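Local structure of glycerate dehydrogenase (Bacillus sp. 5mfcol3.1, 6P2I) at residues 151-154 with 155-159; 226-229 with 230-234. The protein reduces acyclic imino acids, such as those released by a partner oxidase, to amino acids, with NADPH as the likely hydride donor. All coordinates share one frame; numbering follows the deposited sequence.

Contact 1 (151-154 with 155-159); sequences GQIG and QTVAE. With NAP (NADP nicotinamide-adenine-dinucleotide phosphate), chain C.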
loop_
_atom_site.group_PDB
_atom_site.type_symbol
_atom_site.label_atom_id
_atom_site.label_comp_id
_atom_site.label_asym_id
_atom_site.label_seq_id
_atom_site.Cartn_x
_atom_site.Cartn_y
_atom_site.Cartn_z
ATOM N N GLY A 151 1.912 -17.195 12.470
ATOM C CA GLY A 151 0.637 -17.738 12.891
ATOM C C GLY A 151 -0.488 -17.229 12.014
ATOM O O GLY A 151 -0.350 -17.154 10.787
ATOM N N GLN A 152 -1.604 -16.854 12.650
ATOM C CA GLN A 152 -2.782 -16.411 11.907
ATOM C C GLN A 152 -2.449 -15.240 10.990
ATOM O O GLN A 152 -2.749 -15.271 9.789
ATOM C CB GLN A 152 -3.906 -16.021 12.865
ATOM C CG GLN A 152 -4.436 -17.166 13.722
ATOM C CD GLN A 152 -5.058 -18.292 12.900
ATOM O OE1 GLN A 152 -5.570 -18.074 11.796
ATOM N NE2 GLN A 152 -5.028 -19.499 13.445
ATOM N N ILE A 153 -1.827 -14.193 11.535
ATOM C CA ILE A 153 -1.583 -13.002 10.726
ATOM C C ILE A 153 -0.359 -13.188 9.841
ATOM O O ILE A 153 -0.394 -12.861 8.645
ATOM C CB ILE A 153 -1.475 -11.748 11.622
ATOM C CG1 ILE A 153 -2.744 -11.609 12.452
ATOM C CG2 ILE A 153 -1.301 -10.489 10.747
ATOM C CD1 ILE A 153 -2.758 -10.425 13.454
ATOM N N GLY A 154 0.730 -13.736 10.391
ATOM C CA GLY A 154 1.920 -13.963 9.580
ATOM C C GLY A 154 1.629 -14.798 8.347
ATOM O O GLY A 154 2.114 -14.497 7.252
ATOM N N GLN A 155 0.807 -15.839 8.496
ATOM C CA GLN A 155 0.482 -16.673 7.336
ATOM C C GLN A 155 -0.386 -15.932 6.330
ATOM O O GLN A 155 -0.300 -16.198 5.125
ATOM C CB GLN A 155 -0.211 -17.954 7.785
ATOM C CG GLN A 155 0.750 -18.953 8.391
ATOM C CD GLN A 155 0.044 -20.193 8.887
ATOM O OE1 GLN A 155 -0.777 -20.769 8.180
ATOM N NE2 GLN A 155 0.360 -20.614 10.108
ATOM N N THR A 156 -1.242 -15.024 6.795
ATOM C CA THR A 156 -2.030 -14.227 5.861
ATOM C C THR A 156 -1.134 -13.281 5.079
ATOM O O THR A 156 -1.292 -13.132 3.858
ATOM C CB THR A 156 -3.136 -13.460 6.600
ATOM O OG1 THR A 156 -3.901 -14.373 7.401
ATOM C CG2 THR A 156 -4.083 -12.805 5.604
ATOM N N VAL A 157 -0.170 -12.657 5.759
ATOM C CA VAL A 157 0.803 -11.818 5.065
ATOM C C VAL A 157 1.581 -12.646 4.051
ATOM O O VAL A 157 1.817 -12.208 2.914
ATOM C CB VAL A 157 1.743 -11.136 6.074
ATOM C CG1 VAL A 157 2.926 -10.468 5.345
ATOM C CG2 VAL A 157 0.979 -10.109 6.903
ATOM N N ALA A 158 1.984 -13.860 4.440
ATOM C CA ALA A 158 2.721 -14.716 3.506
ATOM C C ALA A 158 1.903 -15.012 2.256
ATOM O O ALA A 158 2.448 -15.053 1.144
ATOM C CB ALA A 158 3.139 -16.016 4.195
ATOM N N GLU A 159 0.595 -15.243 2.409
ATOM C CA GLU A 159 -0.231 -15.537 1.238
ATOM C C GLU A 159 -0.223 -14.371 0.266
ATOM O O GLU A 159 -0.082 -14.559 -0.951
ATOM C CB GLU A 159 -1.671 -15.839 1.649
ATOM C CG GLU A 159 -1.889 -17.081 2.447
ATOM C CD GLU A 159 -3.363 -17.270 2.742
ATOM O OE1 GLU A 159 -4.169 -17.204 1.785
ATOM O OE2 GLU A 159 -3.716 -17.452 3.925
HETATM P PA NAP C . -0.723 -16.355 16.521
HETATM O O1A NAP C . -0.709 -16.826 17.960
HETATM O O2A NAP C . -1.607 -17.045 15.524
HETATM O O5B NAP C . 0.775 -16.437 15.972
HETATM C C5B NAP C . 1.881 -16.042 16.776
HETATM C C4B NAP C . 3.148 -16.454 16.037
HETATM O O4B NAP C . 4.262 -15.975 16.793
HETATM C C3B NAP C . 3.303 -17.975 15.948
HETATM O O3B NAP C . 4.049 -18.304 14.759
HETATM C C2B NAP C . 4.158 -18.310 17.145
HETATM O O2B NAP C . 4.897 -19.512 16.981
HETATM C C1B NAP C . 5.079 -17.104 17.123
HETATM N N9A NAP C . 5.770 -16.937 18.411
HETATM C C8A NAP C . 5.209 -16.902 19.637
HETATM N N7A NAP C . 6.166 -16.759 20.586
HETATM C C5A NAP C . 7.352 -16.722 19.950
HETATM C C6A NAP C . 8.767 -16.586 20.347
HETATM N N6A NAP C . 9.107 -16.466 21.652
HETATM N N1A NAP C . 9.692 -16.583 19.365
HETATM C C2A NAP C . 9.368 -16.701 18.058
HETATM N N3A NAP C . 8.104 -16.828 17.612
HETATM C C4A NAP C . 7.082 -16.844 18.515
HETATM O O3 NAP C . -0.979 -14.763 16.604
HETATM P PN NAP C . -1.639 -13.816 15.483
HETATM O O1N NAP C . -3.131 -14.032 15.434
HETATM O O2N NAP C . -0.859 -13.935 14.193
HETATM O O5D NAP C . -1.389 -12.379 16.155
HETATM C C5D NAP C . -0.054 -11.933 16.425
HETATM C C4D NAP C . -0.077 -10.598 17.156
HETATM O O4D NAP C . -0.626 -9.603 16.297
HETATM C C3D NAP C . -0.992 -10.555 18.372
HETATM O O3D NAP C . -0.379 -11.111 19.545
HETATM C C2D NAP C . -1.284 -9.067 18.499
HETATM O O2D NAP C . -0.378 -8.481 19.442
HETATM C C1D NAP C . -1.051 -8.505 17.095
HETATM N N1N NAP C . -2.288 -7.924 16.559
HETATM C C2N NAP C . -2.293 -6.641 16.155
HETATM C C3N NAP C . -3.451 -6.048 15.659
HETATM C C7N NAP C . -3.443 -4.600 15.237
HETATM O O7N NAP C . -4.507 -4.011 15.107
HETATM N N7N NAP C . -2.281 -3.953 15.069
HETATM C C4N NAP C . -4.620 -6.811 15.584
HETATM C C5N NAP C . -4.595 -8.138 16.018
HETATM C C6N NAP C . -3.403 -8.671 16.497
HETATM P P2B NAP C . 4.307 -20.972 17.339
HETATM O O1X NAP C . 3.820 -20.877 18.775
HETATM O O2X NAP C . 3.177 -21.193 16.370
HETATM O O3X NAP C . 5.479 -21.885 17.096
#
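Thr-156 turns its hydroxyl back onto the carbonyl of Gln-152 in the first turn of the dinucleotide-binding helix of a Rossmann fold, where Gly-151 and Gly-154 fit the last two glycines of a GxGxxG pattern. With OG1 beside its own backbone N (chi1 -53°), Thr-156 OG1 donates to Gln-152 O at 2.8 Å, 19° off the carbonyl plane. The backbone N of Thr-156 gives the same oxygen a second, weak bond. Gln-155 uses its shaft instead: CB and CG lie alongside Gly-151 O, CG at 3.2 Å, while the extended chain carries NE2 to Ile-150 O. The polar end of Gln-152 leads elsewhere, OE1 receiving Lys-99 NZ, and its CB passes 3.3 Å from NAP O1N. Ile-153 divides its branches: CD1 reaches NAP C6N on the nicotinamide ring, whereas CG2 faces Val-157 CG2 loosely, at 4.5 Å. Gly-151, the N-cap, lies so near the cofactor that a CB there would collide with NAP O5B. The backbone amides of the first turn bind the pyrophosphate, consistent with stabilisation by the helix end: Gln-152 N donates to NAP O2A at 175°, and Ile-153 N lies 2.8 Å from NAP O2N.

Contact 2 (226-229 with 230-234); sequences NTCR and GNLID. With NAP (NADP nicotinamide-adenine-dinucleotide phosphate), chain C.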
loop_
_atom_site.group_PDB
_atom_site.type_symbol
_atom_site.label_atom_id
_atom_site.label_comp_id
_atom_site.label_asym_id
_atom_site.label_seq_id
_atom_site.Cartn_x
_atom_site.Cartn_y
_atom_site.Cartn_z
ATOM N N ASN A 226 5.883 -2.905 11.897
ATOM C CA ASN A 226 5.425 -3.438 13.176
ATOM C C ASN A 226 3.939 -3.141 13.364
ATOM O O ASN A 226 3.556 -2.013 13.691
ATOM C CB ASN A 226 6.242 -2.888 14.340
ATOM C CG ASN A 226 5.959 -3.638 15.620
ATOM O OD1 ASN A 226 5.402 -4.738 15.579
ATOM N ND2 ASN A 226 6.305 -3.045 16.763
ATOM N N THR A 227 3.103 -4.159 13.159
ATOM C CA THR A 227 1.704 -4.106 13.561
ATOM C C THR A 227 1.483 -4.737 14.928
ATOM O O THR A 227 0.332 -4.966 15.308
ATOM C CB THR A 227 0.806 -4.797 12.534
ATOM O OG1 THR A 227 1.241 -6.151 12.336
ATOM C CG2 THR A 227 0.870 -4.093 11.180
ATOM N N CYS A 228 2.553 -5.043 15.663
ATOM C CA CYS A 228 2.449 -5.591 17.006
ATOM C C CYS A 228 2.908 -4.543 18.023
ATOM O O CYS A 228 3.076 -3.363 17.699
ATOM C CB CYS A 228 3.251 -6.885 17.103
ATOM S SG CYS A 228 2.589 -8.226 16.088
ATOM N N ARG A 229 3.096 -4.982 19.268
ATOM C CA ARG A 229 3.454 -4.058 20.336
ATOM C C ARG A 229 4.780 -3.369 20.037
ATOM O O ARG A 229 5.703 -3.973 19.484
ATOM C CB ARG A 229 3.544 -4.799 21.670
ATOM C CG ARG A 229 2.193 -5.127 22.285
ATOM C CD ARG A 229 1.552 -3.891 22.898
ATOM N NE ARG A 229 0.721 -4.222 24.053
ATOM C CZ ARG A 229 0.284 -3.328 24.932
ATOM N NH1 ARG A 229 -0.468 -3.711 25.955
ATOM N NH2 ARG A 229 0.595 -2.049 24.780
ATOM N N GLY A 230 4.867 -2.086 20.401
ATOM C CA GLY A 230 6.131 -1.378 20.264
ATOM C C GLY A 230 7.225 -1.961 21.137
ATOM O O GLY A 230 8.409 -1.902 20.784
ATOM N N ASN A 231 6.840 -2.551 22.273
ATOM C CA ASN A 231 7.754 -3.149 23.237
ATOM C C ASN A 231 8.514 -4.353 22.701
ATOM O O ASN A 231 9.429 -4.833 23.381
ATOM C CB ASN A 231 6.956 -3.559 24.475
ATOM C CG ASN A 231 5.903 -2.537 24.837
ATOM O OD1 ASN A 231 4.843 -2.453 24.197
ATOM N ND2 ASN A 231 6.198 -1.728 25.847
ATOM N N LEU A 232 8.148 -4.868 21.524
ATOM C CA LEU A 232 8.899 -5.963 20.923
ATOM C C LEU A 232 10.259 -5.510 20.426
ATOM O O LEU A 232 11.125 -6.353 20.171
ATOM C CB LEU A 232 8.114 -6.566 19.753
ATOM C CG LEU A 232 6.770 -7.203 20.101
ATOM C CD1 LEU A 232 6.064 -7.613 18.848
ATOM C CD2 LEU A 232 6.980 -8.412 21.002
ATOM N N ILE A 233 10.458 -4.205 20.265
ATOM C CA ILE A 233 11.667 -3.640 19.678
ATOM C C ILE A 233 12.386 -2.817 20.734
ATOM O O ILE A 233 11.740 -2.173 21.570
ATOM C CB ILE A 233 11.333 -2.755 18.458
ATOM C CG1 ILE A 233 10.420 -3.505 17.483
ATOM C CG2 ILE A 233 12.609 -2.266 17.783
ATOM C CD1 ILE A 233 9.978 -2.663 16.289
ATOM N N ASP A 234 13.721 -2.842 20.701
ATOM C CA ASP A 234 14.492 -1.813 21.390
ATOM C C ASP A 234 14.211 -0.492 20.685
ATOM O O ASP A 234 14.872 -0.153 19.695
ATOM C CB ASP A 234 15.988 -2.144 21.388
ATOM C CG ASP A 234 16.821 -1.167 22.212
ATOM O OD1 ASP A 234 16.473 0.034 22.304
ATOM O OD2 ASP A 234 17.854 -1.607 22.761
HETATM P PA NAP C . -0.723 -16.355 16.521
HETATM O O1A NAP C . -0.709 -16.826 17.960
HETATM O O2A NAP C . -1.607 -17.045 15.524
HETATM O O5B NAP C . 0.775 -16.437 15.972
HETATM C C5B NAP C . 1.881 -16.042 16.776
HETATM C C4B NAP C . 3.148 -16.454 16.037
HETATM O O4B NAP C . 4.262 -15.975 16.793
HETATM C C3B NAP C . 3.303 -17.975 15.948
HETATM O O3B NAP C . 4.049 -18.304 14.759
HETATM C C2B NAP C . 4.158 -18.310 17.145
HETATM O O2B NAP C . 4.897 -19.512 16.981
HETATM C C1B NAP C . 5.079 -17.104 17.123
HETATM N N9A NAP C . 5.770 -16.937 18.411
HETATM C C8A NAP C . 5.209 -16.902 19.637
HETATM N N7A NAP C . 6.166 -16.759 20.586
HETATM C C5A NAP C . 7.352 -16.722 19.950
HETATM C C6A NAP C . 8.767 -16.586 20.347
HETATM N N6A NAP C . 9.107 -16.466 21.652
HETATM N N1A NAP C . 9.692 -16.583 19.365
HETATM C C2A NAP C . 9.368 -16.701 18.058
HETATM N N3A NAP C . 8.104 -16.828 17.612
HETATM C C4A NAP C . 7.082 -16.844 18.515
HETATM O O3 NAP C . -0.979 -14.763 16.604
HETATM P PN NAP C . -1.639 -13.816 15.483
HETATM O O1N NAP C . -3.131 -14.032 15.434
HETATM O O2N NAP C . -0.859 -13.935 14.193
HETATM O O5D NAP C . -1.389 -12.379 16.155
HETATM C C5D NAP C . -0.054 -11.933 16.425
HETATM C C4D NAP C . -0.077 -10.598 17.156
HETATM O O4D NAP C . -0.626 -9.603 16.297
HETATM C C3D NAP C . -0.992 -10.555 18.372
HETATM O O3D NAP C . -0.379 -11.111 19.545
HETATM C C2D NAP C . -1.284 -9.067 18.499
HETATM O O2D NAP C . -0.378 -8.481 19.442
HETATM C C1D NAP C . -1.051 -8.505 17.095
HETATM N N1N NAP C . -2.288 -7.924 16.559
HETATM C C2N NAP C . -2.293 -6.641 16.155
HETATM C C3N NAP C . -3.451 -6.048 15.659
HETATM C C7N NAP C . -3.443 -4.600 15.237
HETATM O O7N NAP C . -4.507 -4.011 15.107
HETATM N N7N NAP C . -2.281 -3.953 15.069
HETATM C C4N NAP C . -4.620 -6.811 15.584
HETATM C C5N NAP C . -4.595 -8.138 16.018
HETATM C C6N NAP C . -3.403 -8.671 16.497
HETATM P P2B NAP C . 4.307 -20.972 17.339
HETATM O O1X NAP C . 3.820 -20.877 18.775
HETATM O O2X NAP C . 3.177 -21.193 16.370
HETATM O O3X NAP C . 5.479 -21.885 17.096
HETATM O O HOH W 1 2.682 -0.512 23.578
#
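The Asn-226 side chain meets Ile-233 CD1 and Gly-230 CA across the loop that follows strand 223-226. From CB the chain runs with CG anti to the backbone N (chi1 -169°), which turns the amide toward Gly-230 and Ile-233. CG lies 4.2 Å from Ile-233 CD1. OD1 accepts from Cys-228 N at 2.9 Å, closing an Asx turn; the donor stands well above the carbonyl plane, 57° out of it. ND2 takes the other direction and gives a straight bond of 168° to Arg-229 O, which lies almost in the amide plane of Asn-226, although ND2 itself approaches from well above the Arg-229 carbonyl plane. ND2 also touches Ile-233 CD1 at 3.7 Å, the two side chains approaching from opposite directions. Two bonds therefore fix the rotation of this buried amide. A leucine in its place would probably leave Cys-228 N and Arg-229 O without these partners and let the loop that holds Thr-227 O against the carboxamide shift.

Arg-229 O also receives a weak bond from Leu-232 N; Leu-232 CD1 presses on Cys-228 CB at 3.4 Å, tighter than usual for carbons. Cys-228 SG lies 3.5 Å from NAP O4D, and Thr-227 O accepts from the carboxamide nitrogen NAP N7N at 2.8 Å. Arg-229 NE is salt-bridged to Asp-77.

The loop leads into helix 235-243, N-capped by Asp-234. Asn-226 and Ile-233 pack on Leu-198 of strand 195-198, while Thr-227 touches helix 99-114.

Overall arrangement
Contact 1 comes first along the chain and closes before contact 2 opens. Their centres are about 17 Å apart and their nearest atoms about 5 Å, so the two do not touch; NADP bridges them. Both belong to the cofactor-binding domain with its seven-stranded parallel sheet: contact 1 starts the helix after strand 144-148, contact 2 follows strand 223-226, and strand 195-198 lies between those two strands. The division of labour follows the length of the cofactor, with 151-159 chiefly at the pyrophosphate and 226-234 at the nicotinamide end. Contact 2 also lies between the cofactor and the D-arginine pocket, to which Arg-229 belongs.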